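Local atomic coordinates of invasion protein INVA (Salmonella enterica, PDB entry 2X49), a protein that belongs to the type III secretion export apparatus of the bacterial inner membrane and is involved in invasion of intestinal epithelial cells, this chain being the C-terminal domain. Residues Gln175-Val180 with Leu196-Leu201; Leu181-Ser186 with Lys209-Leu214; Leu214-Arg219 with Thr294-Arg299. All blocks are in the same frame, centred on the assembly; numbering follows the deposited sequence.

Contact 1. Residues Gln175-Val180 with Leu196-Leu201; sequences QRISEV and LIMEAL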
loop_
_atom_site.group_PDB
_atom_site.type_symbol
_atom_site.label_atom_id
_atom_site.label_comp_id
_atom_site.label_asym_id
_atom_site.label_seq_id
_atom_site.Cartn_x
_atom_site.Cartn_y
_atom_site.Cartn_z
ATOM N N GLN A 175 13.648 -19.537 -0.717
ATOM C CA GLN A 175 13.795 -18.400 -1.632
ATOM C C GLN A 175 12.496 -18.051 -2.337
ATOM O O GLN A 175 12.116 -16.877 -2.493
ATOM C CB GLN A 175 14.874 -18.679 -2.682
ATOM C CG GLN A 175 15.040 -17.544 -3.663
ATOM C CD GLN A 175 15.524 -16.250 -3.002
ATOM O OE1 GLN A 175 14.595 -15.317 -2.731
ATOM N NE2 GLN A 175 16.720 -16.084 -2.760
ATOM N N ARG A 176 11.804 -19.086 -2.764
ATOM C CA ARG A 176 10.530 -18.923 -3.478
ATOM C C ARG A 176 9.455 -18.377 -2.548
ATOM O O ARG A 176 8.731 -17.465 -2.895
ATOM C CB ARG A 176 10.091 -20.262 -4.124
ATOM C CG ARG A 176 8.760 -20.257 -4.725
ATOM C CD ARG A 176 8.500 -19.192 -5.712
ATOM N NE ARG A 176 9.521 -19.046 -6.724
ATOM C CZ ARG A 176 9.502 -19.625 -7.911
ATOM N NH1 ARG A 176 8.503 -20.420 -8.254
ATOM N NH2 ARG A 176 10.487 -19.396 -8.754
ATOM N N ILE A 177 9.451 -18.894 -1.332
ATOM C CA ILE A 177 8.492 -18.407 -0.328
ATOM C C ILE A 177 8.757 -16.901 -0.064
ATOM O O ILE A 177 7.821 -16.081 0.013
ATOM C CB ILE A 177 8.522 -19.214 0.943
ATOM C CG1 ILE A 177 8.039 -20.661 0.655
ATOM C CG2 ILE A 177 7.622 -18.488 1.995
ATOM C CD1 ILE A 177 8.401 -21.641 1.815
ATOM N N SER A 178 10.021 -16.544 0.017
ATOM C CA SER A 178 10.451 -15.170 0.388
ATOM C C SER A 178 9.972 -14.235 -0.710
ATOM O O SER A 178 9.396 -13.155 -0.471
ATOM C CB SER A 178 11.950 -15.042 0.582
ATOM O OG SER A 178 12.323 -13.758 1.104
ATOM N N GLU A 179 10.124 -14.711 -1.943
ATOM C CA GLU A 179 9.646 -13.965 -3.104
ATOM C C GLU A 179 8.155 -13.694 -3.106
ATOM O O GLU A 179 7.677 -12.579 -3.367
ATOM C CB GLU A 179 10.079 -14.602 -4.435
ATOM C CG GLU A 179 11.520 -14.460 -4.650
ATOM C CD GLU A 179 12.066 -15.355 -5.744
ATOM O OE1 GLU A 179 11.275 -16.082 -6.390
ATOM O OE2 GLU A 179 13.310 -15.341 -5.947
ATOM N N VAL A 180 7.396 -14.728 -2.778
ATOM C CA VAL A 180 5.924 -14.622 -2.610
ATOM C C VAL A 180 5.556 -13.543 -1.561
ATOM O O VAL A 180 4.771 -12.609 -1.770
ATOM C CB VAL A 180 5.277 -15.944 -2.268
ATOM C CG1 VAL A 180 3.829 -15.754 -1.880
ATOM C CG2 VAL A 180 5.406 -16.872 -3.472
ATOM N N LEU A 196 -2.338 -19.164 6.995
ATOM C CA LEU A 196 -3.213 -19.188 5.786
ATOM C C LEU A 196 -2.425 -19.086 4.484
ATOM O O LEU A 196 -2.744 -19.695 3.450
ATOM C CB LEU A 196 -4.297 -18.131 5.875
ATOM C CG LEU A 196 -5.344 -18.513 6.921
ATOM C CD1 LEU A 196 -6.551 -17.547 6.832
ATOM C CD2 LEU A 196 -5.793 -19.983 6.820
ATOM N N ILE A 197 -1.352 -18.333 4.517
ATOM C CA ILE A 197 -0.550 -18.158 3.374
ATOM C C ILE A 197 0.078 -19.506 3.048
ATOM O O ILE A 197 0.159 -19.891 1.893
ATOM C CB ILE A 197 0.504 -17.063 3.524
ATOM C CG1 ILE A 197 -0.201 -15.711 3.536
ATOM C CG2 ILE A 197 1.488 -17.054 2.383
ATOM C CD1 ILE A 197 0.718 -14.588 3.973
ATOM N N MET A 198 0.581 -20.145 4.070
ATOM C CA MET A 198 1.232 -21.479 3.919
ATOM C C MET A 198 0.254 -22.518 3.436
ATOM O O MET A 198 0.607 -23.377 2.603
ATOM C CB MET A 198 1.978 -21.898 5.168
ATOM C CG MET A 198 3.154 -21.040 5.506
ATOM S SD MET A 198 4.483 -21.242 4.316
ATOM C CE MET A 198 4.551 -19.608 3.627
ATOM N N GLU A 199 -0.967 -22.472 3.934
ATOM C CA GLU A 199 -1.984 -23.437 3.454
ATOM C C GLU A 199 -2.206 -23.226 1.941
ATOM O O GLU A 199 -2.363 -24.173 1.159
ATOM C CB GLU A 199 -3.309 -23.322 4.210
ATOM C CG GLU A 199 -3.229 -23.876 5.583
ATOM C CD GLU A 199 -4.496 -23.619 6.408
ATOM O OE1 GLU A 199 -5.336 -22.791 5.949
ATOM O OE2 GLU A 199 -4.638 -24.229 7.498
ATOM N N ALA A 200 -2.181 -21.976 1.529
ATOM C CA ALA A 200 -2.397 -21.657 0.102
ATOM C C ALA A 200 -1.208 -22.041 -0.754
ATOM O O ALA A 200 -1.359 -22.544 -1.869
ATOM C CB ALA A 200 -2.770 -20.144 -0.098
ATOM N N LEU A 201 -0.036 -21.968 -0.174
ATOM C CA LEU A 201 1.173 -22.417 -0.889
ATOM C C LEU A 201 1.154 -23.928 -1.027
ATOM O O LEU A 201 1.561 -24.466 -2.071
ATOM C CB LEU A 201 2.443 -21.968 -0.210
ATOM C CG LEU A 201 2.790 -20.507 -0.424
ATOM C CD1 LEU A 201 3.827 -20.023 0.614
ATOM C CD2 LEU A 201 3.312 -20.346 -1.798
#

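Contact 2. Residues Leu181-Ser186 with Lys209-Leu214; sequences LQRLLS and KDVINL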
loop_
_atom_site.group_PDB
_atom_site.type_symbol
_atom_site.label_atom_id
_atom_site.label_comp_id
_atom_site.label_asym_id
_atom_site.label_seq_id
_atom_site.Cartn_x
_atom_site.Cartn_y
_atom_site.Cartn_z
ATOM N N LEU A 181 6.209 -13.628 -0.445
ATOM C CA LEU A 181 5.922 -12.709 0.683
ATOM C C LEU A 181 6.237 -11.256 0.315
ATOM O O LEU A 181 5.469 -10.335 0.635
ATOM C CB LEU A 181 6.686 -13.157 1.945
ATOM C CG LEU A 181 6.333 -14.524 2.595
ATOM C CD1 LEU A 181 6.998 -14.768 3.985
ATOM C CD2 LEU A 181 4.831 -14.670 2.764
ATOM N N GLN A 182 7.415 -11.034 -0.310
ATOM C CA GLN A 182 7.810 -9.690 -0.751
ATOM C C GLN A 182 6.808 -9.098 -1.724
ATOM O O GLN A 182 6.486 -7.911 -1.673
ATOM C CB GLN A 182 9.220 -9.667 -1.396
ATOM C CG GLN A 182 10.359 -9.821 -0.503
ATOM C CD GLN A 182 11.647 -9.888 -1.302
ATOM O OE1 GLN A 182 11.669 -10.460 -2.400
ATOM N NE2 GLN A 182 12.731 -9.316 -0.772
ATOM N N ARG A 183 6.334 -9.961 -2.622
ATOM C CA ARG A 183 5.399 -9.515 -3.650
ATOM C C ARG A 183 4.044 -9.168 -3.076
ATOM O O ARG A 183 3.375 -8.250 -3.532
ATOM C CB ARG A 183 5.372 -10.467 -4.846
ATOM C CG ARG A 183 6.671 -10.409 -5.672
ATOM C CD ARG A 183 6.784 -11.528 -6.730
ATOM N NE ARG A 183 8.074 -11.450 -7.463
ATOM C CZ ARG A 183 8.325 -10.553 -8.403
ATOM N NH1 ARG A 183 7.386 -9.718 -8.779
ATOM N NH2 ARG A 183 9.509 -10.500 -8.998
ATOM N N LEU A 184 3.661 -9.850 -2.009
ATOM C CA LEU A 184 2.399 -9.533 -1.277
ATOM C C LEU A 184 2.557 -8.174 -0.565
ATOM O O LEU A 184 1.800 -7.244 -0.800
ATOM C CB LEU A 184 2.019 -10.626 -0.287
ATOM C CG LEU A 184 1.634 -11.942 -0.931
ATOM C CD1 LEU A 184 1.497 -12.980 0.190
ATOM C CD2 LEU A 184 0.359 -11.744 -1.772
ATOM N N LEU A 185 3.640 -8.042 0.184
ATOM C CA LEU A 185 3.873 -6.846 1.005
ATOM C C LEU A 185 4.028 -5.636 0.149
ATOM O O LEU A 185 3.589 -4.561 0.522
ATOM C CB LEU A 185 5.103 -7.035 1.902
ATOM C CG LEU A 185 4.977 -8.041 3.036
ATOM C CD1 LEU A 185 6.334 -8.582 3.545
ATOM C CD2 LEU A 185 4.219 -7.406 4.185
ATOM N N SER A 186 4.633 -5.804 -1.041
ATOM C CA SER A 186 4.972 -4.645 -1.892
ATOM C C SER A 186 3.701 -4.036 -2.446
ATOM O O SER A 186 3.729 -2.907 -2.960
ATOM C CB SER A 186 5.948 -4.985 -3.059
ATOM O OG SER A 186 5.305 -5.814 -3.999
ATOM N N LYS A 209 4.710 -23.019 -10.895
ATOM C CA LYS A 209 6.180 -22.815 -10.718
ATOM C C LYS A 209 6.639 -21.428 -11.146
ATOM O O LYS A 209 7.783 -21.034 -10.927
ATOM C CB LYS A 209 6.989 -23.892 -11.460
ATOM C CG LYS A 209 6.746 -25.350 -10.987
ATOM C CD LYS A 209 6.862 -25.490 -9.513
ATOM C CE LYS A 209 6.764 -26.956 -9.078
ATOM N NZ LYS A 209 6.523 -27.135 -7.656
ATOM N N ASP A 210 5.728 -20.692 -11.752
ATOM C CA ASP A 210 5.992 -19.285 -12.172
ATOM C C ASP A 210 5.585 -18.371 -11.024
ATOM O O ASP A 210 4.460 -18.391 -10.539
ATOM C CB ASP A 210 5.222 -18.932 -13.436
ATOM C CG ASP A 210 5.374 -17.473 -13.842
ATOM O OD1 ASP A 210 6.182 -17.196 -14.769
ATOM O OD2 ASP A 210 4.675 -16.614 -13.275
ATOM N N VAL A 211 6.521 -17.572 -10.558
ATOM C CA VAL A 211 6.277 -16.845 -9.306
ATOM C C VAL A 211 5.149 -15.817 -9.381
ATOM O O VAL A 211 4.432 -15.609 -8.412
ATOM C CB VAL A 211 7.561 -16.171 -8.738
ATOM C CG1 VAL A 211 7.978 -14.986 -9.563
ATOM C CG2 VAL A 211 7.306 -15.748 -7.329
ATOM N N ILE A 212 5.007 -15.195 -10.531
ATOM C CA ILE A 212 3.996 -14.104 -10.688
ATOM C C ILE A 212 2.620 -14.726 -10.593
ATOM O O ILE A 212 1.728 -14.296 -9.844
ATOM C CB ILE A 212 4.122 -13.373 -11.976
ATOM C CG1 ILE A 212 5.443 -12.626 -11.997
ATOM C CG2 ILE A 212 3.007 -12.344 -12.159
ATOM C CD1 ILE A 212 5.723 -11.958 -10.757
ATOM N N ASN A 213 2.501 -15.770 -11.372
ATOM C CA ASN A 213 1.253 -16.523 -11.426
ATOM C C ASN A 213 0.915 -17.044 -10.032
ATOM O O ASN A 213 -0.182 -16.962 -9.580
ATOM C CB ASN A 213 1.318 -17.668 -12.454
ATOM C CG ASN A 213 1.327 -17.167 -13.881
ATOM O OD1 ASN A 213 1.137 -15.983 -14.137
ATOM N ND2 ASN A 213 1.551 -18.081 -14.830
ATOM N N LEU A 214 1.904 -17.626 -9.360
ATOM C CA LEU A 214 1.703 -18.183 -8.013
ATOM C C LEU A 214 1.168 -17.126 -7.041
ATOM O O LEU A 214 0.257 -17.383 -6.224
ATOM C CB LEU A 214 3.017 -18.827 -7.466
ATOM C CG LEU A 214 2.962 -19.443 -6.072
ATOM C CD1 LEU A 214 1.922 -20.569 -6.048
ATOM C CD2 LEU A 214 4.352 -19.893 -5.558
#

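Contact 3. Residues Leu214-Arg219 with Thr294-Arg299; sequences LVEHIR and TSVDVR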
loop_
_atom_site.group_PDB
_atom_site.type_symbol
_atom_site.label_atom_id
_atom_site.label_comp_id
_atom_site.label_asym_id
_atom_site.label_seq_id
_atom_site.Cartn_x
_atom_site.Cartn_y
_atom_site.Cartn_z
ATOM N N LEU A 214 1.904 -17.626 -9.360
ATOM C CA LEU A 214 1.703 -18.183 -8.013
ATOM C C LEU A 214 1.168 -17.126 -7.041
ATOM O O LEU A 214 0.257 -17.383 -6.224
ATOM C CB LEU A 214 3.017 -18.827 -7.466
ATOM C CG LEU A 214 2.962 -19.443 -6.072
ATOM C CD1 LEU A 214 1.922 -20.569 -6.048
ATOM C CD2 LEU A 214 4.352 -19.893 -5.558
ATOM N N VAL A 215 1.784 -15.958 -7.079
ATOM C CA VAL A 215 1.362 -14.853 -6.218
ATOM C C VAL A 215 -0.111 -14.518 -6.418
ATOM O O VAL A 215 -0.838 -14.313 -5.463
ATOM C CB VAL A 215 2.229 -13.553 -6.375
ATOM C CG1 VAL A 215 1.531 -12.399 -5.675
ATOM C CG2 VAL A 215 3.568 -13.794 -5.749
ATOM N N GLU A 216 -0.547 -14.557 -7.651
ATOM C CA GLU A 216 -1.939 -14.225 -7.942
ATOM C C GLU A 216 -2.886 -15.219 -7.244
ATOM O O GLU A 216 -4.001 -14.880 -6.787
ATOM C CB GLU A 216 -2.182 -14.142 -9.454
ATOM C CG GLU A 216 -3.336 -13.269 -9.793
ATOM C CD GLU A 216 -3.153 -11.774 -9.426
ATOM O OE1 GLU A 216 -2.018 -11.308 -9.089
ATOM O OE2 GLU A 216 -4.161 -11.039 -9.510
ATOM N N HIS A 217 -2.493 -16.492 -7.259
ATOM C CA HIS A 217 -3.300 -17.506 -6.620
ATOM C C HIS A 217 -3.348 -17.323 -5.105
ATOM O O HIS A 217 -4.378 -17.539 -4.445
ATOM C CB HIS A 217 -2.850 -18.930 -6.980
ATOM C CG HIS A 217 -3.075 -19.301 -8.413
ATOM N ND1 HIS A 217 -4.331 -19.389 -8.974
ATOM C CD2 HIS A 217 -2.206 -19.664 -9.392
ATOM C CE1 HIS A 217 -4.230 -19.738 -10.246
ATOM N NE2 HIS A 217 -2.949 -19.935 -10.517
ATOM N N ILE A 218 -2.202 -16.955 -4.565
ATOM C CA ILE A 218 -2.071 -16.723 -3.114
ATOM C C ILE A 218 -2.970 -15.540 -2.705
ATOM O O ILE A 218 -3.733 -15.590 -1.730
ATOM C CB ILE A 218 -0.622 -16.521 -2.633
ATOM C CG1 ILE A 218 0.260 -17.732 -3.002
ATOM C CG2 ILE A 218 -0.582 -16.257 -1.143
ATOM C CD1 ILE A 218 -0.360 -19.056 -2.706
ATOM N N ARG A 219 -2.923 -14.510 -3.526
ATOM C CA ARG A 219 -3.768 -13.300 -3.285
ATOM C C ARG A 219 -5.203 -13.747 -3.230
ATOM O O ARG A 219 -6.015 -13.337 -2.401
ATOM C CB ARG A 219 -3.605 -12.248 -4.368
ATOM C CG ARG A 219 -2.346 -11.457 -4.295
ATOM C CD ARG A 219 -2.352 -10.419 -5.359
ATOM N NE ARG A 219 -3.433 -9.435 -5.238
ATOM C CZ ARG A 219 -3.269 -8.215 -4.718
ATOM N NH1 ARG A 219 -2.048 -7.816 -4.293
ATOM N NH2 ARG A 219 -4.316 -7.384 -4.646
ATOM N N THR A 294 -10.746 -4.101 -10.812
ATOM C CA THR A 294 -10.747 -4.709 -12.136
ATOM C C THR A 294 -10.969 -6.204 -12.128
ATOM O O THR A 294 -11.022 -6.839 -11.103
ATOM C CB THR A 294 -9.460 -4.439 -12.862
ATOM O OG1 THR A 294 -9.710 -4.604 -14.267
ATOM C CG2 THR A 294 -8.399 -5.339 -12.329
ATOM N N SER A 295 -11.086 -6.765 -13.319
ATOM C CA SER A 295 -11.209 -8.226 -13.477
ATOM C C SER A 295 -9.928 -8.924 -13.061
ATOM O O SER A 295 -8.822 -8.384 -13.189
ATOM C CB SER A 295 -11.550 -8.612 -14.923
ATOM O OG SER A 295 -12.805 -8.075 -15.390
ATOM N N VAL A 296 -10.069 -10.146 -12.572
ATOM C CA VAL A 296 -8.886 -10.886 -12.116
ATOM C C VAL A 296 -7.898 -11.101 -13.260
ATOM O O VAL A 296 -6.711 -11.132 -13.061
ATOM C CB VAL A 296 -9.193 -12.269 -11.438
ATOM C CG1 VAL A 296 -9.825 -13.211 -12.432
ATOM C CG2 VAL A 296 -7.901 -12.822 -10.879
ATOM N N ASP A 297 -8.398 -11.269 -14.468
ATOM C CA ASP A 297 -7.486 -11.574 -15.598
ATOM C C ASP A 297 -6.505 -10.466 -15.956
ATOM O O ASP A 297 -5.454 -10.725 -16.551
ATOM C CB ASP A 297 -8.198 -12.172 -16.825
ATOM C CG ASP A 297 -9.145 -11.232 -17.533
ATOM O OD1 ASP A 297 -9.485 -10.167 -17.010
ATOM O OD2 ASP A 297 -9.611 -11.614 -18.639
ATOM N N VAL A 298 -6.833 -9.240 -15.578
ATOM C CA VAL A 298 -6.014 -8.078 -15.973
ATOM C C VAL A 298 -5.345 -7.351 -14.775
ATOM O O VAL A 298 -4.457 -6.481 -14.944
ATOM C CB VAL A 298 -6.801 -7.068 -16.838
ATOM C CG1 VAL A 298 -7.156 -7.682 -18.220
ATOM C CG2 VAL A 298 -8.018 -6.542 -16.083
ATOM N N ARG A 299 -5.782 -7.699 -13.568
ATOM C CA ARG A 299 -5.357 -6.982 -12.325
ATOM C C ARG A 299 -3.837 -6.729 -12.241
ATOM O O ARG A 299 -3.388 -5.579 -12.138
ATOM C CB ARG A 299 -5.805 -7.729 -11.044
ATOM C CG ARG A 299 -5.672 -6.910 -9.736
ATOM C CD ARG A 299 -5.346 -7.752 -8.555
ATOM N NE ARG A 299 -4.025 -8.368 -8.576
ATOM C CZ ARG A 299 -2.878 -7.794 -8.242
ATOM N NH1 ARG A 299 -2.857 -6.530 -7.816
ATOM N NH2 ARG A 299 -1.738 -8.479 -8.341
HETATM O O HOH W 1 -4.142 -10.585 -12.218
#

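Contact 1. Residues Gln175-Val180 with Leu196-Leu201
With chi1 at -65° Ile177 sets CG1 beside its backbone N and leaves CG2 on the far side from that N, while Met198 bends at chi2 (-69°) and again at chi3; together these turns bring the CG2 methyl of Ile177 to the CE methyl of Met198. The contact is a helix-helix packing inside the helical part of the C-terminal domain of InvA, an FHIPEP family protein. Helix 174-185 faces helix 194-204, with N-to-C directions 121° apart. The axes of the two short segments come no nearer than 12.1 Å, and side chains alone bridge the gap. The two side chains Ile177 and Met198 cross at about a right angle. Beside them, Leu201 takes two partners with its two branches. Its CD1 lies 4.3 Å from CG1 of Ile177. Its CD2 faces CG2 of Val180, one turn further along the first helix. All four residues are buried, and the chemistry across the interface is purely apolar. The same side chains also serve other helices. Ile177 and Met198 both rest on Val168 of helix 162-169, while Val180 and Leu201 both touch Leu214 of helix 211-221. Ser178 OG has another partner, Thr150 OG1. The closest approach across the interface is between Ile177 CG2 and Met198 CE, at 3.7 Å.

Contact 2. Residues Leu181-Ser186 with Lys209-Leu214
A small surface contact sets the guanidinium of Arg183 against Val211 and Ile212, where the C-terminal half of helix 174-185 passes the first turn of helix 211-221. The motif on the second side is a helix N-cap. Asp210 precedes the helix, and its OD2 accepts from Asn213 N at 3.0 Å in a nearly straight bond (173°). A weak bond from Ile212 N reaches the same oxygen. The cap ties down the turn that carries Val211 and Ile212, the two residues that meet Arg183. Asp210 OD1 is bonded in turn to Ser259 OG, so each carboxylate oxygen has a partner. On the other helix, Arg183 runs extended from CG to NE and crosses both Val211 and Ile212 at about a right angle. The bend of Ile212 at chi2 (-44°) carries CD1 over one face of the guanidinium, offset toward the rim and 3.4 Å from Arg183 NH1. Val211 CG1 meets the same group obliquely, 4.1 Å from Arg183 NE. Further back, the Arg183 side chain also touches Val215, one turn along helix 211-221. The backbone carbonyl of Arg183 is used as well: Ser186 OG donates to Arg183 O at 3.1 Å, from above the carbonyl plane.

Contact 3. Residues Leu214-Arg219 with Thr294-Arg299
Arg299 reaches from the start of helix 299-306 to Glu216 and Arg219 on helix 211-221. Its CB lies 4.0 Å from Glu216 OE2. CG stands anti to the backbone N (chi1 -168°), and bends at chi2 and chi3 then turn the chain toward the carboxylate. CD passes 3.6 Å from the same OE2. NE donates to Glu216 OE2 at 2.8 Å, and NH2 donates to Glu216 OE1 at 2.9 Å. This is a side-on, two-pronged salt bridge. Both bonds are nearly straight, both use the syn lone pairs, and the carboxylate and guanidinium lie nearly coplanar, 9° apart. The guanidinium then offers a face to Arg219, whose NE is 3.5 Å from Arg299 CZ. The two groups stack with planes 6° apart, and Arg299 NH1 lies over the centre of the Arg219 guanidinium. NH1 also pairs with Glu187 and bonds to Val315 O. These bonds and the Glu216 pairing together hold the rotation of the tip. The like charges are probably offset by Glu216, Glu187 and Glu320, which pairs with Arg219 NE. A water donates to Val296 O at 2.8 Å and, more weakly, to Glu216 OE2, so it bridges the helix to the loop backbone. The contact joins the helical part of the domain to the part built on the parallel sheet. Segment 294-299 links strand 291-294 to helix 299-306. Arg219 touches both Leu184 of helix 174-185 and Leu316 of strand 314-317.

Overall arrangement
Contacts 1 and 2 share helix 174-185, which packs on helix 194-204 and on helix 211-221. Contact 3 takes helix 211-221 onward to the loop before helix 299-306. Contact 1 is core and wholly apolar. Contact 2 lies at the surface, where an arginine lies against aliphatic groups. Contact 3 is partly buried and is the one held by charge, with a salt bridge, a stack and a water. Leu214, common to the segments of contacts 2 and 3, also reaches the core of contact 1. Arg176 NH1 bonds to Lys209 O, a further tie between contacts 1 and 2.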